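Local structure of single-strand DNA-binding protein (Agrobacterium tumefaciens, 3BTP) at residues E116-R121 / G130-N135; A143-S148 / G207-D212; P161-F166 / F254-L259; I169-Q174 / Q193-V198. The protein binds single-stranded DNA without sequence preference and mediates the uptake of the transferred T-DNA strand into the host nucleus. All coordinates share one frame; numbering follows the deposited sequence.

Contact 1. Residues E116-R121 / G130-N135; sequences EYILVR and GTTKCN
Tyr117 holds its CG between its own backbone N and carbonyl carbon (chi1 73°), while Lys133 swings CG away to the far side from its N (chi1 154°); together these torsions lay the lysine chain across one face of the phenol ring at about a right angle. Lys133 CB sits over the ring centre, 3.7 Å from the centroid of Tyr117, in a CH-pi contact. The chain then runs on past Tyr117 CE2 toward Glu116, where Lys133 NZ meets Glu116 OE2 in a salt bridge on the anti side of the carboxylate; its modelled length, 2.5 Å, is doubtful. Glu116 OE1 has its own charged partner, Arg112.

Behind these side chains lies a beta hairpin of strands 117-124 and 127-132. Leu119 and Thr131 form its hydrogen-bonded pair here, with Leu119 N to Thr131 O and Thr131 N to Leu119 O both 2.9 Å long. Lys133 N adds a bond to Tyr117 O, 2.9 Å, just where the second strand gives way to a 3-10 segment. Gly130 CA makes a CA-H...O contact with Leu119 O at 3.2 Å, and glycine suits the place because a CB would be tight on Ile118 CG2. Ile118, Val120 and Thr132 share the face turned to strand 272-275, a place that suits branched residues, and Thr132 OG1 is bonded to Asn270 O.

A lysine thus serves both as an apolar cover for an aromatic ring and as a cation. With Lys133 at OE2 and Arg112 at OE1, the buried Glu116 is probably favoured in its ionised form.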
loop_
_atom_site.group_PDB
_atom_site.type_symbol
_atom_site.label_atom_id
_atom_site.label_comp_id
_atom_site.label_asym_id
_atom_site.label_seq_id
_atom_site.Cartn_x
_atom_site.Cartn_y
_atom_site.Cartn_z
ATOM N N GLU A 116 -19.264 4.022 -2.096
ATOM C CA GLU A 116 -18.165 4.977 -2.329
ATOM C C GLU A 116 -17.913 5.910 -1.103
ATOM O O GLU A 116 -16.873 6.588 -1.024
ATOM C CB GLU A 116 -18.457 5.781 -3.623
ATOM C CG GLU A 116 -19.696 6.742 -3.562
ATOM C CD GLU A 116 -19.817 7.718 -4.832
ATOM O OE1 GLU A 116 -18.877 7.862 -5.682
ATOM O OE2 GLU A 116 -20.881 8.360 -4.967
ATOM N N TYR A 117 -18.916 5.982 -0.189
ATOM C CA TYR A 117 -18.693 6.523 1.142
ATOM C C TYR A 117 -19.502 5.798 2.213
ATOM O O TYR A 117 -20.515 5.111 1.924
ATOM C CB TYR A 117 -18.752 8.092 1.229
ATOM C CG TYR A 117 -20.165 8.672 1.112
ATOM C CD1 TYR A 117 -21.011 8.742 2.239
ATOM C CD2 TYR A 117 -20.667 9.091 -0.145
ATOM C CE1 TYR A 117 -22.313 9.236 2.148
ATOM C CE2 TYR A 117 -21.942 9.624 -0.251
ATOM C CZ TYR A 117 -22.767 9.677 0.894
ATOM O OH TYR A 117 -24.034 10.163 0.776
ATOM N N ILE A 118 -18.990 5.922 3.437
ATOM C CA ILE A 118 -19.631 5.479 4.639
ATOM C C ILE A 118 -19.695 6.693 5.605
ATOM O O ILE A 118 -18.711 7.418 5.764
ATOM C CB ILE A 118 -18.841 4.323 5.294
ATOM C CG1 ILE A 118 -18.661 3.120 4.328
ATOM C CG2 ILE A 118 -19.480 3.897 6.608
ATOM C CD1 ILE A 118 -17.683 2.095 4.807
ATOM N N LEU A 119 -20.846 6.898 6.252
ATOM C CA LEU A 119 -21.001 7.944 7.273
ATOM C C LEU A 119 -20.889 7.327 8.636
ATOM O O LEU A 119 -21.662 6.413 8.968
ATOM C CB LEU A 119 -22.387 8.657 7.153
ATOM C CG LEU A 119 -22.497 9.597 5.928
ATOM C CD1 LEU A 119 -23.784 10.428 6.070
ATOM C CD2 LEU A 119 -21.251 10.575 5.726
ATOM N N VAL A 120 -19.905 7.771 9.419
ATOM C CA VAL A 120 -19.736 7.190 10.758
ATOM C C VAL A 120 -20.197 8.173 11.823
ATOM O O VAL A 120 -19.939 9.366 11.728
ATOM C CB VAL A 120 -18.274 6.732 11.071
ATOM C CG1 VAL A 120 -18.235 5.913 12.397
ATOM C CG2 VAL A 120 -17.681 5.924 9.887
ATOM N N ARG A 121 -20.851 7.646 12.851
ATOM C CA ARG A 121 -21.286 8.466 13.991
ATOM C C ARG A 121 -20.944 7.838 15.320
ATOM O O ARG A 121 -20.831 6.616 15.429
ATOM C CB ARG A 121 -22.791 8.784 13.900
ATOM C CG ARG A 121 -23.648 7.573 14.038
ATOM C CD ARG A 121 -25.012 7.738 13.298
ATOM N NE ARG A 121 -25.826 6.525 13.510
ATOM C CZ ARG A 121 -26.001 5.531 12.624
ATOM N NH1 ARG A 121 -25.411 5.555 11.412
ATOM N NH2 ARG A 121 -26.732 4.479 12.964
ATOM N N GLY A 130 -22.066 3.011 11.580
ATOM C CA GLY A 130 -21.797 3.507 10.220
ATOM C C GLY A 130 -22.973 3.205 9.334
ATOM O O GLY A 130 -23.625 2.204 9.498
ATOM N N THR A 131 -23.240 4.082 8.383
ATOM C CA THR A 131 -24.114 3.716 7.268
ATOM C C THR A 131 -23.533 4.010 5.896
ATOM O O THR A 131 -23.012 5.071 5.621
ATOM C CB THR A 131 -25.667 4.097 7.475
ATOM O OG1 THR A 131 -26.247 4.636 6.289
ATOM C CG2 THR A 131 -25.856 4.986 8.598
ATOM N N THR A 132 -23.545 2.983 5.074
ATOM C CA THR A 132 -23.036 3.120 3.726
ATOM C C THR A 132 -23.950 4.015 2.919
ATOM O O THR A 132 -25.182 3.972 3.107
ATOM C CB THR A 132 -22.919 1.714 3.067
ATOM O OG1 THR A 132 -22.133 0.898 3.947
ATOM C CG2 THR A 132 -22.216 1.799 1.702
ATOM N N LYS A 133 -23.384 4.775 2.005
ATOM C CA LYS A 133 -24.175 5.665 1.179
ATOM C C LYS A 133 -25.507 5.042 0.679
ATOM O O LYS A 133 -26.577 5.641 0.873
ATOM C CB LYS A 133 -23.329 6.164 -0.017
ATOM C CG LYS A 133 -24.181 6.573 -1.294
ATOM C CD LYS A 133 -23.312 6.960 -2.518
ATOM C CE LYS A 133 -24.032 8.035 -3.314
ATOM N NZ LYS A 133 -23.384 8.438 -4.640
ATOM N N CYS A 134 -25.454 3.850 0.075
ATOM C CA CYS A 134 -26.678 3.217 -0.506
ATOM C C CYS A 134 -27.760 2.802 0.519
ATOM O O CYS A 134 -28.872 2.466 0.097
ATOM C CB CYS A 134 -26.317 1.958 -1.326
ATOM S SG CYS A 134 -25.514 0.647 -0.275
ATOM N N ASN A 135 -27.416 2.742 1.819
ATOM C CA ASN A 135 -28.349 2.352 2.900
ATOM C C ASN A 135 -28.968 3.559 3.614
ATOM O O ASN A 135 -29.845 3.384 4.445
ATOM C CB ASN A 135 -27.669 1.450 3.940
ATOM C CG ASN A 135 -27.371 0.037 3.401
ATOM O OD1 ASN A 135 -27.913 -0.382 2.387
ATOM N ND2 ASN A 135 -26.547 -0.713 4.110
#

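Contact 2. Residues A143-S148 / G207-D212; sequences AEFNAS and GITGTD
Phe145 and Asn146, neighbours near the C-terminal end of the short helix 142-147, pack against the irregular loop that follows the long helix 186-206, a helix-on-loop contact at the margin of the fold. These two residues and Gly210 bury the most surface.

Phe145 is the apolar half. Its ring lies with one face against Ile208, whose CG2 stands 3.9 Å from the centroid of Phe145, displaced toward the rim, as a CH-pi contact. Ile208 gets this methyl there by holding CG2 anti to its backbone N (chi1 -58°). At the ring edge, near its plane, Thr209 OG1 comes within 3.3 Å of Phe145 CD2. Tyr117 and Leu119 of the first hairpin also touch Phe145, making a large flat side chain apt for a site where three elements meet.

Gly210 lets loop and helix close in, since a CB there would clash with Phe145 CB and Asn146 N: its N is 3.5 Å from Phe145 CB, and its CA is 3.5 Å from Asn146 CG. Asn146 reaches over the same backbone, its short polar side chain fitting among the peptide groups of residues 210-212. Its amide stacks on the carboxylate of Asp212, the two planes only 10° apart, with Asn146 CG 3.6 Å from Asp212 OD2. Arg150 bridges the two segments, bonding through NH1 to Phe145 O and through NH2 to Asp212 O.

The helix ends at Ala147, and Ser148 leaves helical angles. Glu144 O accepts from Ala147 N, from Ser148 N and, at 2.9 Å, from Ser148 OG, which approaches from above the carbonyl plane.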
loop_
_atom_site.group_PDB
_atom_site.type_symbol
_atom_site.label_atom_id
_atom_site.label_comp_id
_atom_site.label_asym_id
_atom_site.label_seq_id
_atom_site.Cartn_x
_atom_site.Cartn_y
_atom_site.Cartn_z
ATOM N N ALA A 143 -25.074 19.787 7.804
ATOM C CA ALA A 143 -24.705 19.625 9.219
ATOM C C ALA A 143 -24.381 18.155 9.585
ATOM O O ALA A 143 -23.384 17.851 10.264
ATOM C CB ALA A 143 -25.855 20.166 10.141
ATOM N N GLU A 144 -25.293 17.268 9.203
ATOM C CA GLU A 144 -25.069 15.852 9.385
ATOM C C GLU A 144 -23.760 15.364 8.682
ATOM O O GLU A 144 -22.890 14.739 9.306
ATOM C CB GLU A 144 -26.294 15.049 8.938
ATOM C CG GLU A 144 -26.022 13.564 9.323
ATOM C CD GLU A 144 -27.118 12.572 8.963
ATOM O OE1 GLU A 144 -28.327 12.963 8.750
ATOM O OE2 GLU A 144 -26.726 11.377 8.950
ATOM N N PHE A 145 -23.616 15.694 7.407
ATOM C CA PHE A 145 -22.350 15.464 6.646
ATOM C C PHE A 145 -21.128 16.002 7.390
ATOM O O PHE A 145 -20.148 15.271 7.561
ATOM C CB PHE A 145 -22.412 16.056 5.229
ATOM C CG PHE A 145 -23.230 15.235 4.222
ATOM C CD1 PHE A 145 -22.937 13.873 3.996
ATOM C CD2 PHE A 145 -24.222 15.861 3.405
ATOM C CE1 PHE A 145 -23.595 13.157 3.063
ATOM C CE2 PHE A 145 -24.958 15.135 2.429
ATOM C CZ PHE A 145 -24.651 13.753 2.260
ATOM N N ASN A 146 -21.160 17.265 7.837
ATOM C CA ASN A 146 -20.043 17.874 8.569
ATOM C C ASN A 146 -19.784 17.431 9.990
ATOM O O ASN A 146 -18.710 17.748 10.543
ATOM C CB ASN A 146 -20.073 19.396 8.502
ATOM C CG ASN A 146 -19.659 19.938 7.091
ATOM O OD1 ASN A 146 -20.132 20.985 6.672
ATOM N ND2 ASN A 146 -18.804 19.193 6.366
ATOM N N ALA A 147 -20.731 16.723 10.599
ATOM C CA ALA A 147 -20.640 16.218 11.990
ATOM C C ALA A 147 -20.207 14.777 12.028
ATOM O O ALA A 147 -19.743 14.299 13.068
ATOM C CB ALA A 147 -22.014 16.290 12.679
ATOM N N SER A 148 -20.453 14.055 10.921
ATOM C CA SER A 148 -19.997 12.657 10.759
ATOM C C SER A 148 -18.499 12.587 10.495
ATOM O O SER A 148 -17.916 13.531 9.929
ATOM C CB SER A 148 -20.718 11.972 9.562
ATOM O OG SER A 148 -22.105 12.033 9.758
ATOM N N GLY A 207 -22.927 13.829 -4.234
ATOM C CA GLY A 207 -24.132 14.367 -3.600
ATOM C C GLY A 207 -23.949 14.796 -2.157
ATOM O O GLY A 207 -24.926 14.956 -1.433
ATOM N N ILE A 208 -22.694 14.990 -1.738
ATOM C CA ILE A 208 -22.355 15.388 -0.367
ATOM C C ILE A 208 -22.351 16.914 -0.247
ATOM O O ILE A 208 -21.600 17.577 -0.929
ATOM C CB ILE A 208 -20.931 14.773 0.056
ATOM C CG1 ILE A 208 -20.947 13.251 -0.067
ATOM C CG2 ILE A 208 -20.521 15.188 1.439
ATOM C CD1 ILE A 208 -19.662 12.539 0.324
ATOM N N THR A 209 -23.122 17.487 0.660
ATOM C CA THR A 209 -23.122 18.955 0.809
ATOM C C THR A 209 -22.278 19.517 1.957
ATOM O O THR A 209 -21.989 20.704 1.987
ATOM C CB THR A 209 -24.565 19.469 0.953
ATOM O OG1 THR A 209 -25.242 18.691 1.946
ATOM C CG2 THR A 209 -25.321 19.372 -0.381
ATOM N N GLY A 210 -21.903 18.679 2.925
ATOM C CA GLY A 210 -20.944 19.053 3.945
ATOM C C GLY A 210 -19.564 18.523 3.539
ATOM O O GLY A 210 -19.308 17.312 3.569
ATOM N N THR A 211 -18.717 19.461 3.129
ATOM C CA THR A 211 -17.472 19.235 2.424
ATOM C C THR A 211 -16.252 19.737 3.202
ATOM O O THR A 211 -15.167 19.881 2.588
ATOM C CB THR A 211 -17.402 19.939 1.036
ATOM O OG1 THR A 211 -17.334 21.356 1.210
ATOM C CG2 THR A 211 -18.502 19.535 0.055
ATOM N N ASP A 212 -16.390 19.937 4.536
ATOM C CA ASP A 212 -15.231 20.282 5.393
ATOM C C ASP A 212 -14.129 19.235 5.283
ATOM O O ASP A 212 -14.399 18.086 5.176
ATOM C CB ASP A 212 -15.644 20.475 6.862
ATOM C CG ASP A 212 -16.454 21.780 7.085
ATOM O OD1 ASP A 212 -16.662 22.593 6.142
ATOM O OD2 ASP A 212 -16.908 21.972 8.222
#

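Contact 3. Residues P161-F166 / F254-L259; sequences PPPLAF and FQAGSL
Three consecutive prolines, Pro161 to Pro163, meet the type I beta turn 254-257 with their rings around two of its carbonyl oxygens: the start of helix 162-167 is set against the bend of a loop. Pro161 and Pro163 are both directed toward the bend and meet Ala256 O. Pro161 CB lies 3.4 Å from Ala256 O and Pro163 CG 3.5 Å from the same atom. Pro162 meets a different carbonyl, its CD 3.2 Å from Gln255 O. These carbonyls face C-H groups, and the CD carbon, next to the tertiary amide nitrogen, probably offers a slightly positive hydrogen to Gln255 O.

Proline suits the place because the first turn of a helix needs no backbone N-H donors. Pro161, at the N-cap, still supplies its O to Ala165 N at 2.9 Å. Gly257 adopts a positive phi (95°) and its CA packs 3.7 Å from Pro161 CB; a CB on Gly257 would jam against the preceding carbonyl O and run into Pro161 CB.

Beyond the contact, Pro161 also lies on Cys149 and Leu151 of strand 149-153 and Pro162 on Trp199 of helix 186-206, which places the prolines at a buried junction of sheet, helix and loop. The sole apolar side-chain pair between the two segments is small: Ala256 CB rests 3.8 Å from Pro163 CG.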
loop_
_atom_site.group_PDB
_atom_site.type_symbol
_atom_site.label_atom_id
_atom_site.label_comp_id
_atom_site.label_asym_id
_atom_site.label_seq_id
_atom_site.Cartn_x
_atom_site.Cartn_y
_atom_site.Cartn_z
ATOM N N PRO A 161 -10.601 8.997 5.732
ATOM C CA PRO A 161 -11.348 10.091 6.365
ATOM C C PRO A 161 -10.870 11.356 5.705
ATOM O O PRO A 161 -9.872 11.308 4.996
ATOM C CB PRO A 161 -10.940 9.992 7.862
ATOM C CG PRO A 161 -9.501 9.411 7.828
ATOM C CD PRO A 161 -9.402 8.570 6.519
ATOM N N PRO A 162 -11.576 12.492 5.911
ATOM C CA PRO A 162 -11.496 13.659 5.051
ATOM C C PRO A 162 -10.136 14.346 4.862
ATOM O O PRO A 162 -9.833 14.632 3.727
ATOM C CB PRO A 162 -12.554 14.624 5.675
ATOM C CG PRO A 162 -13.513 13.679 6.326
ATOM C CD PRO A 162 -12.616 12.679 6.943
ATOM N N PRO A 163 -9.378 14.664 5.976
ATOM C CA PRO A 163 -8.094 15.406 5.832
ATOM C C PRO A 163 -7.091 14.580 5.026
ATOM O O PRO A 163 -6.319 15.146 4.255
ATOM C CB PRO A 163 -7.556 15.511 7.258
ATOM C CG PRO A 163 -8.413 14.534 8.139
ATOM C CD PRO A 163 -9.689 14.297 7.384
ATOM N N LEU A 164 -7.176 13.240 5.149
ATOM C CA LEU A 164 -6.364 12.318 4.352
ATOM C C LEU A 164 -6.868 12.066 2.949
ATOM O O LEU A 164 -6.090 11.977 2.073
ATOM C CB LEU A 164 -6.193 10.983 5.113
ATOM C CG LEU A 164 -5.536 11.096 6.513
ATOM C CD1 LEU A 164 -5.427 9.737 7.129
ATOM C CD2 LEU A 164 -4.196 11.782 6.584
ATOM N N ALA A 165 -8.171 11.896 2.741
ATOM C CA ALA A 165 -8.699 11.820 1.403
ATOM C C ALA A 165 -8.325 13.023 0.571
ATOM O O ALA A 165 -8.012 12.887 -0.612
ATOM C CB ALA A 165 -10.341 11.573 1.405
ATOM N N PHE A 166 -8.409 14.218 1.169
ATOM C CA PHE A 166 -8.035 15.455 0.489
ATOM C C PHE A 166 -6.558 15.443 0.041
ATOM O O PHE A 166 -6.243 15.690 -1.130
ATOM C CB PHE A 166 -8.282 16.644 1.415
ATOM C CG PHE A 166 -8.072 18.008 0.718
ATOM C CD1 PHE A 166 -9.075 18.610 -0.027
ATOM C CD2 PHE A 166 -6.900 18.677 0.839
ATOM C CE1 PHE A 166 -8.841 19.836 -0.674
ATOM C CE2 PHE A 166 -6.690 19.885 0.204
ATOM C CZ PHE A 166 -7.659 20.443 -0.553
ATOM N N PHE A 254 -13.052 13.562 15.903
ATOM C CA PHE A 254 -13.942 12.524 15.403
ATOM C C PHE A 254 -14.057 12.624 13.866
ATOM O O PHE A 254 -13.851 11.649 13.183
ATOM C CB PHE A 254 -15.335 12.560 16.059
ATOM C CG PHE A 254 -16.281 11.555 15.449
ATOM C CD1 PHE A 254 -15.999 10.195 15.484
ATOM C CD2 PHE A 254 -17.416 11.966 14.800
ATOM C CE1 PHE A 254 -16.855 9.277 14.843
ATOM C CE2 PHE A 254 -18.249 11.060 14.176
ATOM C CZ PHE A 254 -17.974 9.731 14.231
ATOM N N GLN A 255 -14.349 13.814 13.353
ATOM C CA GLN A 255 -14.520 14.079 11.954
ATOM C C GLN A 255 -13.296 13.856 11.128
ATOM O O GLN A 255 -13.439 13.518 9.962
ATOM C CB GLN A 255 -14.933 15.511 11.743
ATOM C CG GLN A 255 -16.355 15.811 12.120
ATOM C CD GLN A 255 -16.455 16.287 13.548
ATOM O OE1 GLN A 255 -15.449 16.437 14.227
ATOM N NE2 GLN A 255 -17.679 16.489 14.027
ATOM N N ALA A 256 -12.106 14.121 11.700
ATOM C CA ALA A 256 -10.828 13.855 11.049
ATOM C C ALA A 256 -10.501 12.378 10.944
ATOM O O ALA A 256 -9.594 12.024 10.228
ATOM C CB ALA A 256 -9.693 14.614 11.722
ATOM N N GLY A 257 -11.235 11.508 11.629
ATOM C CA GLY A 257 -10.982 10.042 11.529
ATOM C C GLY A 257 -10.080 9.531 12.645
ATOM O O GLY A 257 -9.766 8.323 12.734
ATOM N N SER A 258 -9.695 10.442 13.553
ATOM C CA SER A 258 -8.766 10.079 14.599
ATOM C C SER A 258 -9.378 9.485 15.856
ATOM O O SER A 258 -8.759 9.559 16.907
ATOM C CB SER A 258 -7.717 11.192 14.834
ATOM O OG SER A 258 -6.572 10.905 13.927
ATOM N N LEU A 259 -10.549 8.841 15.732
ATOM C CA LEU A 259 -11.259 8.242 16.840
ATOM C C LEU A 259 -12.022 6.982 16.505
ATOM O O LEU A 259 -12.955 6.668 17.233
ATOM C CB LEU A 259 -12.284 9.231 17.497
ATOM C CG LEU A 259 -11.809 10.403 18.406
ATOM C CD1 LEU A 259 -12.975 11.172 19.149
ATOM C CD2 LEU A 259 -10.771 9.972 19.432
#

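Contact 4. Residues I169-Q174 / Q193-V198; sequences IDLPEQ and QYKLEV. Unlike the reference sequence in segment 169-174: Leu171 (reference Ile).
This is a surface contact in which an extended linker, between helices 162-167 and 173-177, lies along the side of the long helix 186-206. The linker residues Ile169, Leu171 and Pro172 meet one helix stripe of Tyr194, Lys195 and Val198.

Ile169 buries the most surface. It points toward the helix, setting CG2 3.9 Å from Val198 CG1 while CD1 reaches 3.6 Å from the backbone oxygen Lys195 O; a branched chain can fill both sites. Tyr194 projects its ring toward the linker, CG lying anti to the backbone N (chi1 178°). Leu171, an isoleucine in the reference sequence, slides past it in the reverse direction and puts CD2 3.4 Å from Tyr194 CD2. Pro172 comes in obliquely at the phenol end, its CD 3.5 Å from Tyr194 CZ. Asp170, between Ile169 and Leu171, turns away from the helix and touches a polar side chain of another protein's chain.

Lys195 runs extended across Leu171, at about a right angle to it, with its CG 4.0 Å from Ile169 CB and 3.9 Å from Leu171 CD2. Its NZ gives a weak hydrogen bond to Ile169 O at 2.9 Å and a salt bridge to Glu167, its main partner. The methylenes thus join the apolar layer while the ammonium pairs with charge and adds a weak backbone bond, both helping to hold the linker against the helix.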
loop_
_atom_site.group_PDB
_atom_site.type_symbol
_atom_site.label_atom_id
_atom_site.label_comp_id
_atom_site.label_asym_id
_atom_site.label_seq_id
_atom_site.Cartn_x
_atom_site.Cartn_y
_atom_site.Cartn_z
ATOM N N ILE A 169 -5.347 13.358 -2.974
ATOM C CA ILE A 169 -5.419 13.875 -4.344
ATOM C C ILE A 169 -3.998 14.225 -4.791
ATOM O O ILE A 169 -3.230 14.909 -4.065
ATOM C CB ILE A 169 -6.403 15.051 -4.548
ATOM C CG1 ILE A 169 -7.875 14.688 -4.107
ATOM C CG2 ILE A 169 -6.337 15.514 -6.054
ATOM C CD1 ILE A 169 -8.786 15.912 -3.482
ATOM N N ASP A 170 -3.572 13.704 -5.927
ATOM C CA ASP A 170 -2.170 13.946 -6.300
ATOM C C ASP A 170 -2.081 15.083 -7.328
ATOM O O ASP A 170 -3.025 15.329 -8.059
ATOM C CB ASP A 170 -1.472 12.691 -6.825
ATOM C CG ASP A 170 -2.073 12.224 -8.100
ATOM O OD1 ASP A 170 -3.321 12.231 -8.157
ATOM O OD2 ASP A 170 -1.312 11.890 -9.064
ATOM N N LEU A 171 -0.966 15.799 -7.334
ATOM C CA LEU A 171 -0.793 16.815 -8.379
ATOM C C LEU A 171 -0.174 16.216 -9.641
ATOM O O LEU A 171 0.866 15.538 -9.567
ATOM C CB LEU A 171 0.066 17.996 -7.884
ATOM C CG LEU A 171 -0.503 18.372 -6.493
ATOM C CD1 LEU A 171 0.557 19.125 -5.793
ATOM C CD2 LEU A 171 -1.822 19.177 -6.549
ATOM N N PRO A 172 -0.795 16.502 -10.784
ATOM C CA PRO A 172 -0.233 16.262 -12.104
ATOM C C PRO A 172 1.219 16.692 -12.192
ATOM O O PRO A 172 1.578 17.808 -11.772
ATOM C CB PRO A 172 -1.110 17.120 -13.007
ATOM C CG PRO A 172 -2.458 17.001 -12.353
ATOM C CD PRO A 172 -2.141 17.087 -10.866
ATOM N N GLU A 173 2.035 15.729 -12.635
ATOM C CA GLU A 173 3.393 15.910 -13.181
ATOM C C GLU A 173 3.696 17.295 -13.808
ATOM O O GLU A 173 4.684 17.917 -13.466
ATOM C CB GLU A 173 3.662 14.803 -14.238
ATOM C CG GLU A 173 4.982 14.969 -15.065
ATOM C CD GLU A 173 6.197 15.278 -14.174
ATOM O OE1 GLU A 173 6.174 14.849 -12.982
ATOM O OE2 GLU A 173 7.153 15.959 -14.653
ATOM N N GLN A 174 2.843 17.759 -14.710
ATOM C CA GLN A 174 3.136 18.975 -15.450
ATOM C C GLN A 174 2.980 20.180 -14.554
ATOM O O GLN A 174 3.845 21.061 -14.522
ATOM C CB GLN A 174 2.259 19.103 -16.712
ATOM C CG GLN A 174 2.611 18.105 -17.870
ATOM C CD GLN A 174 4.138 17.817 -18.087
ATOM O OE1 GLN A 174 4.887 18.622 -18.688
ATOM N NE2 GLN A 174 4.580 16.638 -17.622
ATOM N N GLN A 193 -5.387 24.828 -4.002
ATOM C CA GLN A 193 -6.433 25.287 -4.899
ATOM C C GLN A 193 -6.633 24.190 -5.910
ATOM O O GLN A 193 -7.764 23.872 -6.246
ATOM C CB GLN A 193 -6.101 26.667 -5.600
ATOM C CG GLN A 193 -6.196 27.900 -4.725
ATOM C CD GLN A 193 -5.789 29.277 -5.434
ATOM O OE1 GLN A 193 -4.907 29.351 -6.348
ATOM N NE2 GLN A 193 -6.456 30.362 -4.989
ATOM N N TYR A 194 -5.553 23.591 -6.398
ATOM C CA TYR A 194 -5.738 22.431 -7.308
ATOM C C TYR A 194 -6.566 21.280 -6.670
ATOM O O TYR A 194 -7.532 20.771 -7.269
ATOM C CB TYR A 194 -4.407 21.872 -7.854
ATOM C CG TYR A 194 -4.692 20.645 -8.734
ATOM C CD1 TYR A 194 -4.970 20.786 -10.096
ATOM C CD2 TYR A 194 -4.780 19.353 -8.168
ATOM C CE1 TYR A 194 -5.252 19.647 -10.928
ATOM C CE2 TYR A 194 -5.069 18.209 -8.958
ATOM C CZ TYR A 194 -5.316 18.367 -10.325
ATOM O OH TYR A 194 -5.612 17.250 -11.083
ATOM N N LYS A 195 -6.154 20.821 -5.475
ATOM C CA LYS A 195 -6.904 19.728 -4.780
ATOM C C LYS A 195 -8.345 20.147 -4.388
ATOM O O LYS A 195 -9.263 19.326 -4.437
ATOM C CB LYS A 195 -6.103 19.195 -3.567
ATOM C CG LYS A 195 -4.711 18.615 -3.915
ATOM C CD LYS A 195 -4.056 17.966 -2.696
ATOM C CE LYS A 195 -2.643 17.675 -2.958
ATOM N NZ LYS A 195 -2.093 16.623 -2.043
ATOM N N LEU A 196 -8.522 21.417 -3.975
ATOM C CA LEU A 196 -9.862 21.991 -3.637
ATOM C C LEU A 196 -10.860 21.839 -4.786
ATOM O O LEU A 196 -12.020 21.457 -4.560
ATOM C CB LEU A 196 -9.762 23.460 -3.163
ATOM C CG LEU A 196 -11.026 24.158 -2.640
ATOM C CD1 LEU A 196 -11.532 23.483 -1.320
ATOM C CD2 LEU A 196 -10.864 25.707 -2.451
ATOM N N GLU A 197 -10.416 22.019 -6.032
ATOM C CA GLU A 197 -11.364 21.856 -7.145
ATOM C C GLU A 197 -11.707 20.407 -7.447
ATOM O O GLU A 197 -12.794 20.099 -7.784
ATOM C CB GLU A 197 -10.862 22.495 -8.414
ATOM C CG GLU A 197 -9.855 23.552 -8.242
ATOM C CD GLU A 197 -9.814 24.430 -9.477
ATOM O OE1 GLU A 197 -9.435 23.887 -10.576
ATOM O OE2 GLU A 197 -10.216 25.632 -9.340
ATOM N N VAL A 198 -10.744 19.506 -7.348
ATOM C CA VAL A 198 -11.022 18.082 -7.464
ATOM C C VAL A 198 -11.979 17.685 -6.349
ATOM O O VAL A 198 -12.978 17.026 -6.590
ATOM C CB VAL A 198 -9.708 17.303 -7.426
ATOM C CG1 VAL A 198 -9.956 15.824 -7.566
ATOM C CG2 VAL A 198 -8.839 17.839 -8.585
#

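Overall arrangement
Contacts 1, 2 and 3 cluster with centres 12 to 14 Å apart, whereas contact 4 lies on helix 186-206, its centre 19 to 26 Å from theirs. Contact 1 belongs to the antiparallel sheet and is mostly buried; it alone uses regular backbone pairing. Partly buried contact 2 borders it, Phe145 and Ile208 both packing on Tyr117. Contact 3 is buried too but relies on C-H groups against carbonyl oxygens; Phe254 links it to contact 1 and Gln255 to contact 2. The surface contact 4 touches contact 3 through Phe166. Contacts 1 and 4 each use lysine methylenes for packing and the ammonium for a salt bridge, but contact 4's carboxylate, Glu167, lies outside its segments.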